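Local coordinates for sulfotransferase (Mus musculus, PDB 5X2B), which probably transfers sulfuryl groups from a nucleotide donor to acceptor molecules, and here holds adenosine-3'-5'-diphosphate together with calcium ions, at residues Y38-T43 against A115-H120; V108-D113 against F171-K176. All coordinates share one frame; numbering follows the deposited sequence.

Contact 1 of 2, residues Y38-T43 against A115-H120; sequences YPKSGT and AVSMFH. With A3P (adenosine-3'-5'-diphosphate), chain V.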
loop_
_atom_site.group_PDB
_atom_site.type_symbol
_atom_site.label_atom_id
_atom_site.label_comp_id
_atom_site.label_asym_id
_atom_site.label_seq_id
_atom_site.Cartn_x
_atom_site.Cartn_y
_atom_site.Cartn_z
ATOM N N TYR D 38 1.646 -2.704 -2.006
ATOM C CA TYR D 38 1.056 -3.995 -1.774
ATOM C C TYR D 38 0.473 -3.949 -0.403
ATOM O O TYR D 38 1.066 -3.377 0.497
ATOM C CB TYR D 38 2.083 -5.084 -1.792
ATOM C CG TYR D 38 1.424 -6.401 -1.738
ATOM C CD1 TYR D 38 0.946 -6.968 -2.881
ATOM C CD2 TYR D 38 1.258 -7.070 -0.530
ATOM C CE1 TYR D 38 0.349 -8.195 -2.873
ATOM C CE2 TYR D 38 0.669 -8.301 -0.486
ATOM C CZ TYR D 38 0.213 -8.866 -1.674
ATOM O OH TYR D 38 -0.393 -10.077 -1.683
ATOM N N PRO D 39 -0.664 -4.598 -0.206
ATOM C CA PRO D 39 -1.361 -4.458 1.068
ATOM C C PRO D 39 -0.508 -4.911 2.278
ATOM O O PRO D 39 0.445 -5.695 2.165
ATOM C CB PRO D 39 -2.598 -5.351 0.880
ATOM C CG PRO D 39 -2.762 -5.502 -0.573
ATOM C CD PRO D 39 -1.374 -5.498 -1.128
ATOM N N LYS D 40 -0.893 -4.397 3.443
ATOM C CA LYS D 40 -0.188 -4.569 4.745
ATOM C C LYS D 40 1.274 -4.080 4.781
ATOM O O LYS D 40 2.113 -4.677 5.447
ATOM C CB LYS D 40 -0.247 -6.013 5.227
ATOM C CG LYS D 40 -1.601 -6.668 5.125
ATOM C CD LYS D 40 -2.761 -5.787 5.615
ATOM C CE LYS D 40 -2.586 -5.312 7.037
ATOM N NZ LYS D 40 -3.710 -4.453 7.450
ATOM N N SER D 41 1.558 -2.974 4.095
ATOM C CA SER D 41 2.935 -2.550 3.849
ATOM C C SER D 41 3.195 -1.026 4.111
ATOM O O SER D 41 4.306 -0.548 3.840
ATOM C CB SER D 41 3.344 -2.966 2.413
ATOM O OG SER D 41 2.942 -4.310 2.098
ATOM N N GLY D 42 2.197 -0.278 4.629
ATOM C CA GLY D 42 2.377 1.125 5.063
ATOM C C GLY D 42 1.444 2.166 4.439
ATOM O O GLY D 42 1.641 3.396 4.503
ATOM N N THR D 43 0.387 1.681 3.828
ATOM C CA THR D 43 -0.478 2.567 3.068
ATOM C C THR D 43 -1.173 3.578 3.951
ATOM O O THR D 43 -1.027 4.766 3.765
ATOM C CB THR D 43 -1.533 1.788 2.273
ATOM O OG1 THR D 43 -2.840 2.224 2.629
ATOM C CG2 THR D 43 -1.439 0.325 2.551
ATOM N N ALA D 115 2.947 -10.686 5.123
ATOM C CA ALA D 115 2.121 -11.866 5.299
ATOM C C ALA D 115 1.395 -11.882 6.665
ATOM O O ALA D 115 0.164 -11.999 6.752
ATOM C CB ALA D 115 2.998 -13.055 5.179
ATOM N N VAL D 116 2.180 -11.781 7.731
ATOM C CA VAL D 116 1.642 -11.885 9.068
ATOM C C VAL D 116 0.528 -10.892 9.181
ATOM O O VAL D 116 -0.622 -11.242 9.434
ATOM C CB VAL D 116 2.705 -11.589 10.164
ATOM C CG1 VAL D 116 2.024 -11.486 11.493
ATOM C CG2 VAL D 116 3.842 -12.685 10.214
ATOM N N SER D 117 0.880 -9.640 8.960
ATOM C CA SER D 117 -0.064 -8.588 9.144
ATOM C C SER D 117 -1.229 -8.961 8.305
ATOM O O SER D 117 -2.386 -8.815 8.701
ATOM C CB SER D 117 0.500 -7.267 8.676
ATOM O OG SER D 117 -0.534 -6.308 8.729
ATOM N N MET D 118 -0.910 -9.480 7.134
ATOM C CA MET D 118 -1.946 -9.790 6.197
ATOM C C MET D 118 -2.761 -10.936 6.780
ATOM O O MET D 118 -3.968 -11.013 6.620
ATOM C CB MET D 118 -1.335 -10.201 4.871
ATOM C CG MET D 118 -2.347 -10.279 3.773
ATOM S SD MET D 118 -1.737 -10.439 2.085
ATOM C CE MET D 118 -3.106 -9.781 1.185
ATOM N N PHE D 119 -2.109 -11.850 7.458
ATOM C CA PHE D 119 -2.895 -12.910 8.034
ATOM C C PHE D 119 -3.857 -12.347 9.079
ATOM O O PHE D 119 -4.978 -12.823 9.223
ATOM C CB PHE D 119 -2.016 -14.011 8.636
ATOM C CG PHE D 119 -2.765 -14.972 9.568
ATOM C CD1 PHE D 119 -3.567 -15.992 9.063
ATOM C CD2 PHE D 119 -2.668 -14.825 10.941
ATOM C CE1 PHE D 119 -4.238 -16.828 9.889
ATOM C CE2 PHE D 119 -3.336 -15.682 11.792
ATOM C CZ PHE D 119 -4.121 -16.676 11.272
ATOM N N HIS D 120 -3.460 -11.332 9.814
ATOM C CA HIS D 120 -4.321 -10.923 10.898
ATOM C C HIS D 120 -5.532 -10.250 10.390
ATOM O O HIS D 120 -6.596 -10.347 10.993
ATOM C CB HIS D 120 -3.587 -10.039 11.836
ATOM C CG HIS D 120 -2.862 -10.816 12.857
ATOM N ND1 HIS D 120 -3.516 -11.634 13.755
ATOM C CD2 HIS D 120 -1.529 -10.984 13.092
ATOM C CE1 HIS D 120 -2.623 -12.249 14.512
ATOM N NE2 HIS D 120 -1.424 -11.873 14.129
HETATM P P1 A3P V . 0.776 -4.985 11.707
HETATM O O1P A3P V . 0.711 -4.284 12.983
HETATM O O2P A3P V . -0.293 -5.886 11.570
HETATM O O3P A3P V . 1.996 -5.637 11.507
HETATM P P2 A3P V . -1.601 -0.872 5.646
HETATM O O4P A3P V . -2.752 -1.765 5.797
HETATM O O5P A3P V . -0.927 -1.032 4.418
HETATM O O6P A3P V . -1.871 0.531 6.002
HETATM O "O5'" A3P V . -0.591 -1.395 6.777
HETATM C "C5'" A3P V . -0.922 -1.865 8.097
HETATM C "C4'" A3P V . 0.252 -2.421 8.855
HETATM O "O4'" A3P V . 1.057 -1.337 9.158
HETATM C "C3'" A3P V . -0.149 -3.013 10.166
HETATM O "O3'" A3P V . 0.851 -3.935 10.548
HETATM C "C2'" A3P V . -0.114 -1.819 11.057
HETATM O "O2'" A3P V . -0.025 -2.179 12.418
HETATM C "C1'" A3P V . 1.099 -1.122 10.533
HETATM N N9 A3P V . 1.122 0.302 10.876
HETATM C C8 A3P V . 0.087 1.124 10.817
HETATM N N7 A3P V . 0.409 2.338 11.176
HETATM C C5 A3P V . 1.662 2.357 11.510
HETATM C C6 A3P V . 2.605 3.376 11.991
HETATM N N6 A3P V . 2.230 4.648 12.222
HETATM N N1 A3P V . 3.853 2.988 12.205
HETATM C C2 A3P V . 4.247 1.744 12.002
HETATM N N3 A3P V . 3.444 0.792 11.555
HETATM C C4 A3P V . 2.157 1.016 11.287
#
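Lys40 leans across the helix segment 115-120, touching Ser117 and Met118, and its course illustrates how one side chain can serve both packing and charge. Lys40 CB lies 3.7 Å from Ser117 CB. With CG anti to the carbonyl carbon (chi1 -45°), the chain turns toward the helix, and Lys40 CG presses on its backbone at 3.3 Å from Met118 CA, tighter than usual for two carbons; Met118 CB is beside it. Bends at the next two torsions swing CD and CE back past Ser117 toward the nucleotide. The tip, Lys40 NZ, makes a weak hydrogen bond of 3.3 Å to O4P of the 5'-phosphate, while Tyr121 supplies a cation-pi partner. A leucine here would probably leave O4P without its positively charged mate and Tyr121 without its cation.

Next to the lysine, Met118 is extended, and its thioether end reaches Tyr38. Met118 SD stands 4.1 Å from Tyr38 CE2 in an oblique Met-aromatic contact, the two side chains crossing at nearly a right angle, and Met118 CE lies 4.0 Å from Tyr38 OH. That hydroxyl has its polar partner in Gly149 O. Pro39 CB meets the same methyl more loosely.

The backbone N-H groups of Ser41, Gly42 and Thr43 all donate to O5P, though the exact place of this oxygen is less sure. Ser117 OG, likewise placed with some doubt, donates to O2P of the 3'-phosphate. The loop YPKSGT is the 5'-phosphosulfate-binding loop of sulfotransferases, their counterpart of the P-loop. Packed on the helix through Lys40, it grips the 5'-phosphate while Ser117 of the helix serves the 3'-phosphate, and the ammonium beside O4P would probably offset negative charge at the 5' end, where the sulfuryl group is carried in the donor.

Contact 2 of 2, residues V108-D113 against F171-K176; sequences VRNPKD and FYEEMK. With A3P (adenosine-3'-5'-diphosphate), chain V.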
loop_
_atom_site.group_PDB
_atom_site.type_symbol
_atom_site.label_atom_id
_atom_site.label_comp_id
_atom_site.label_asym_id
_atom_site.label_seq_id
_atom_site.Cartn_x
_atom_site.Cartn_y
_atom_site.Cartn_z
ATOM N N VAL D 108 6.879 -0.354 0.242
ATOM C CA VAL D 108 7.151 -1.796 0.283
ATOM C C VAL D 108 7.657 -2.302 1.643
ATOM O O VAL D 108 8.406 -1.610 2.323
ATOM C CB VAL D 108 8.220 -2.156 -0.722
ATOM C CG1 VAL D 108 9.528 -1.682 -0.233
ATOM C CG2 VAL D 108 8.235 -3.645 -0.948
ATOM N N ARG D 109 7.243 -3.511 2.017
ATOM C CA ARG D 109 7.556 -4.104 3.321
ATOM C C ARG D 109 8.027 -5.511 3.153
ATOM O O ARG D 109 7.567 -6.213 2.265
ATOM C CB ARG D 109 6.301 -4.167 4.180
ATOM C CG ARG D 109 6.568 -4.532 5.583
ATOM C CD ARG D 109 5.305 -4.373 6.349
ATOM N NE ARG D 109 5.553 -4.579 7.764
ATOM C CZ ARG D 109 4.586 -4.780 8.638
ATOM N NH1 ARG D 109 3.332 -4.815 8.226
ATOM N NH2 ARG D 109 4.872 -4.957 9.912
ATOM N N ASN D 110 8.918 -5.939 4.022
ATOM C CA ASN D 110 9.498 -7.238 3.829
ATOM C C ASN D 110 8.368 -8.189 3.814
ATOM O O ASN D 110 7.388 -7.996 4.507
ATOM C CB ASN D 110 10.519 -7.602 4.891
ATOM C CG ASN D 110 9.912 -8.212 6.085
ATOM O OD1 ASN D 110 9.542 -9.378 6.092
ATOM N ND2 ASN D 110 9.838 -7.438 7.140
ATOM N N PRO D 111 8.477 -9.205 2.971
ATOM C CA PRO D 111 7.316 -9.990 2.615
ATOM C C PRO D 111 6.893 -10.813 3.819
ATOM O O PRO D 111 5.693 -11.052 4.011
ATOM C CB PRO D 111 7.853 -10.856 1.486
ATOM C CG PRO D 111 9.277 -10.972 1.775
ATOM C CD PRO D 111 9.700 -9.696 2.327
ATOM N N LYS D 112 7.843 -11.221 4.645
ATOM C CA LYS D 112 7.462 -12.082 5.749
ATOM C C LYS D 112 6.589 -11.305 6.719
ATOM O O LYS D 112 5.602 -11.849 7.231
ATOM C CB LYS D 112 8.642 -12.678 6.469
ATOM C CG LYS D 112 9.384 -13.696 5.665
ATOM C CD LYS D 112 10.714 -14.006 6.316
ATOM C CE LYS D 112 11.161 -15.353 5.881
ATOM N NZ LYS D 112 12.611 -15.464 6.127
ATOM N N ASP D 113 6.902 -10.031 6.965
ATOM C CA ASP D 113 6.099 -9.288 7.928
ATOM C C ASP D 113 4.721 -8.971 7.348
ATOM O O ASP D 113 3.719 -9.008 8.040
ATOM C CB ASP D 113 6.799 -8.017 8.377
ATOM C CG ASP D 113 7.810 -8.242 9.513
ATOM O OD1 ASP D 113 7.729 -9.253 10.227
ATOM O OD2 ASP D 113 8.697 -7.384 9.718
ATOM N N PHE D 171 10.559 2.356 2.237
ATOM C CA PHE D 171 10.456 1.125 3.037
ATOM C C PHE D 171 9.792 1.315 4.383
ATOM O O PHE D 171 10.084 2.255 5.100
ATOM C CB PHE D 171 11.834 0.512 3.267
ATOM C CG PHE D 171 12.467 -0.015 2.029
ATOM C CD1 PHE D 171 12.428 -1.375 1.715
ATOM C CD2 PHE D 171 13.075 0.853 1.166
ATOM C CE1 PHE D 171 12.979 -1.835 0.570
ATOM C CE2 PHE D 171 13.641 0.390 0.034
ATOM C CZ PHE D 171 13.588 -0.958 -0.276
ATOM N N TYR D 172 8.917 0.390 4.729
ATOM C CA TYR D 172 8.262 0.395 6.014
ATOM C C TYR D 172 9.303 0.412 7.098
ATOM O O TYR D 172 9.293 1.217 8.024
ATOM C CB TYR D 172 7.465 -0.885 6.119
ATOM C CG TYR D 172 6.755 -1.045 7.417
ATOM C CD1 TYR D 172 5.440 -0.654 7.552
ATOM C CD2 TYR D 172 7.397 -1.563 8.521
ATOM C CE1 TYR D 172 4.769 -0.792 8.772
ATOM C CE2 TYR D 172 6.739 -1.708 9.723
ATOM C CZ TYR D 172 5.415 -1.310 9.839
ATOM O OH TYR D 172 4.726 -1.427 11.024
ATOM N N GLU D 173 10.206 -0.532 6.970
ATOM C CA GLU D 173 11.233 -0.735 7.956
ATOM C C GLU D 173 12.033 0.572 8.120
ATOM O O GLU D 173 12.403 0.983 9.219
ATOM C CB GLU D 173 12.100 -1.918 7.511
ATOM C CG GLU D 173 11.381 -3.282 7.540
ATOM C CD GLU D 173 10.442 -3.489 6.384
ATOM O OE1 GLU D 173 10.496 -2.712 5.407
ATOM O OE2 GLU D 173 9.626 -4.411 6.443
ATOM N N GLU D 174 12.273 1.261 7.023
ATOM C CA GLU D 174 13.052 2.495 7.097
ATOM C C GLU D 174 12.227 3.643 7.643
ATOM O O GLU D 174 12.765 4.534 8.294
ATOM C CB GLU D 174 13.652 2.796 5.739
ATOM C CG GLU D 174 13.241 4.052 5.052
ATOM C CD GLU D 174 13.941 4.171 3.692
ATOM O OE1 GLU D 174 13.263 4.345 2.653
ATOM O OE2 GLU D 174 15.191 4.077 3.683
ATOM N N MET D 175 10.917 3.571 7.418
ATOM C CA MET D 175 9.941 4.440 8.062
ATOM C C MET D 175 9.832 4.157 9.534
ATOM O O MET D 175 9.527 5.061 10.316
ATOM C CB MET D 175 8.572 4.172 7.498
ATOM C CG MET D 175 8.463 4.497 6.057
ATOM S SD MET D 175 7.346 5.890 5.884
ATOM C CE MET D 175 5.755 5.082 6.136
ATOM N N LYS D 176 9.997 2.877 9.871
ATOM C CA LYS D 176 10.194 2.409 11.248
ATOM C C LYS D 176 11.578 2.746 11.792
ATOM O O LYS D 176 11.737 3.027 12.975
ATOM C CB LYS D 176 10.008 0.892 11.313
ATOM C CG LYS D 176 8.585 0.465 11.061
ATOM C CD LYS D 176 7.711 0.897 12.193
ATOM C CE LYS D 176 8.198 0.298 13.478
ATOM N NZ LYS D 176 7.263 0.541 14.605
HETATM P P1 A3P V . 0.776 -4.985 11.707
HETATM O O1P A3P V . 0.711 -4.284 12.983
HETATM O O2P A3P V . -0.293 -5.886 11.570
HETATM O O3P A3P V . 1.996 -5.637 11.507
HETATM P P2 A3P V . -1.601 -0.872 5.646
HETATM O O4P A3P V . -2.752 -1.765 5.797
HETATM O O5P A3P V . -0.927 -1.032 4.418
HETATM O O6P A3P V . -1.871 0.531 6.002
HETATM O "O5'" A3P V . -0.591 -1.395 6.777
HETATM C "C5'" A3P V . -0.922 -1.865 8.097
HETATM C "C4'" A3P V . 0.252 -2.421 8.855
HETATM O "O4'" A3P V . 1.057 -1.337 9.158
HETATM C "C3'" A3P V . -0.149 -3.013 10.166
HETATM O "O3'" A3P V . 0.851 -3.935 10.548
HETATM C "C2'" A3P V . -0.114 -1.819 11.057
HETATM O "O2'" A3P V . -0.025 -2.179 12.418
HETATM C "C1'" A3P V . 1.099 -1.122 10.533
HETATM N N9 A3P V . 1.122 0.302 10.876
HETATM C C8 A3P V . 0.087 1.124 10.817
HETATM N N7 A3P V . 0.409 2.338 11.176
HETATM C C5 A3P V . 1.662 2.357 11.510
HETATM C C6 A3P V . 2.605 3.376 11.991
HETATM N N6 A3P V . 2.230 4.648 12.222
HETATM N N1 A3P V . 3.853 2.988 12.205
HETATM C C2 A3P V . 4.247 1.744 12.002
HETATM N N3 A3P V . 3.444 0.792 11.555
HETATM C C4 A3P V . 2.157 1.016 11.287
#
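Glu173 and Asn110 account for most of the hydrogen bonding across this contact. One carboxylate oxygen, Glu173 OE2, takes two bonds from the same face of its plane: Asn110 N comes in on the syn side at 2.9 Å and nearly straight (174°), and Asn110 ND2 on the anti side at 3.1 Å. Glu173 OE1 is buried without a partner in the model. Asn110 uses both ends of its amide: ND2 also donates to Asp113 OD2, and OD1 accepts from Asp113 N at 2.9 Å, the N-cap bond of helix 111-124. This shared amide bonds two acids that would otherwise be likely to repel. Backbone to backbone, Tyr172 N donates to Val108 O at 3.2 Å.

Stacking is the second kind of interaction. Extended from CG to NE, with CG anti to its backbone nitrogen (chi1 -170°), Arg109 runs alongside Tyr172 and lays its guanidinium flat on the ring, centres 3.9 Å apart and planes at 23°. NH1 is held by Lys40 O, while NH2 gives a weak bond in plane to O3P of the 3'-phosphate. Tyr172 OH adds a weak bond to adenine N3.

Apolar contact completes the set: Val108 CG1 sits over the face of the Phe171 ring, 3.5 Å from CD1, with Leu274 touching both residues.

Val108 and Phe171 form a parallel bridge at the ends of neighbouring strands; helices follow directly after Phe171 and after a short turn beyond Val108, with Arg109 and Tyr172 at the nucleotide, as in the P-loop-type alpha/beta fold of sulfotransferases and their 3'-phosphate and adenine site.

From the N terminus, strand 33-37 delivers the loop 38-43, which contact 1 joins to helix 111-124, closing a span of 71 residues that includes strands 81-86 and 103-108. Contact 2 ties 108-113, the strand end, turn and first turn of that helix, to 171-176, where strand 167-171 passes into helix 172-177. The segments alternate, so the two closures cross instead of nesting, and helix 111-124 belongs to both. They also meet directly, Ser41 CB packing 3.6 Å from Arg109 CB. Together they gather the ends of three adjacent parallel strands, 33-37, 103-108 and 167-171, around one nucleotide.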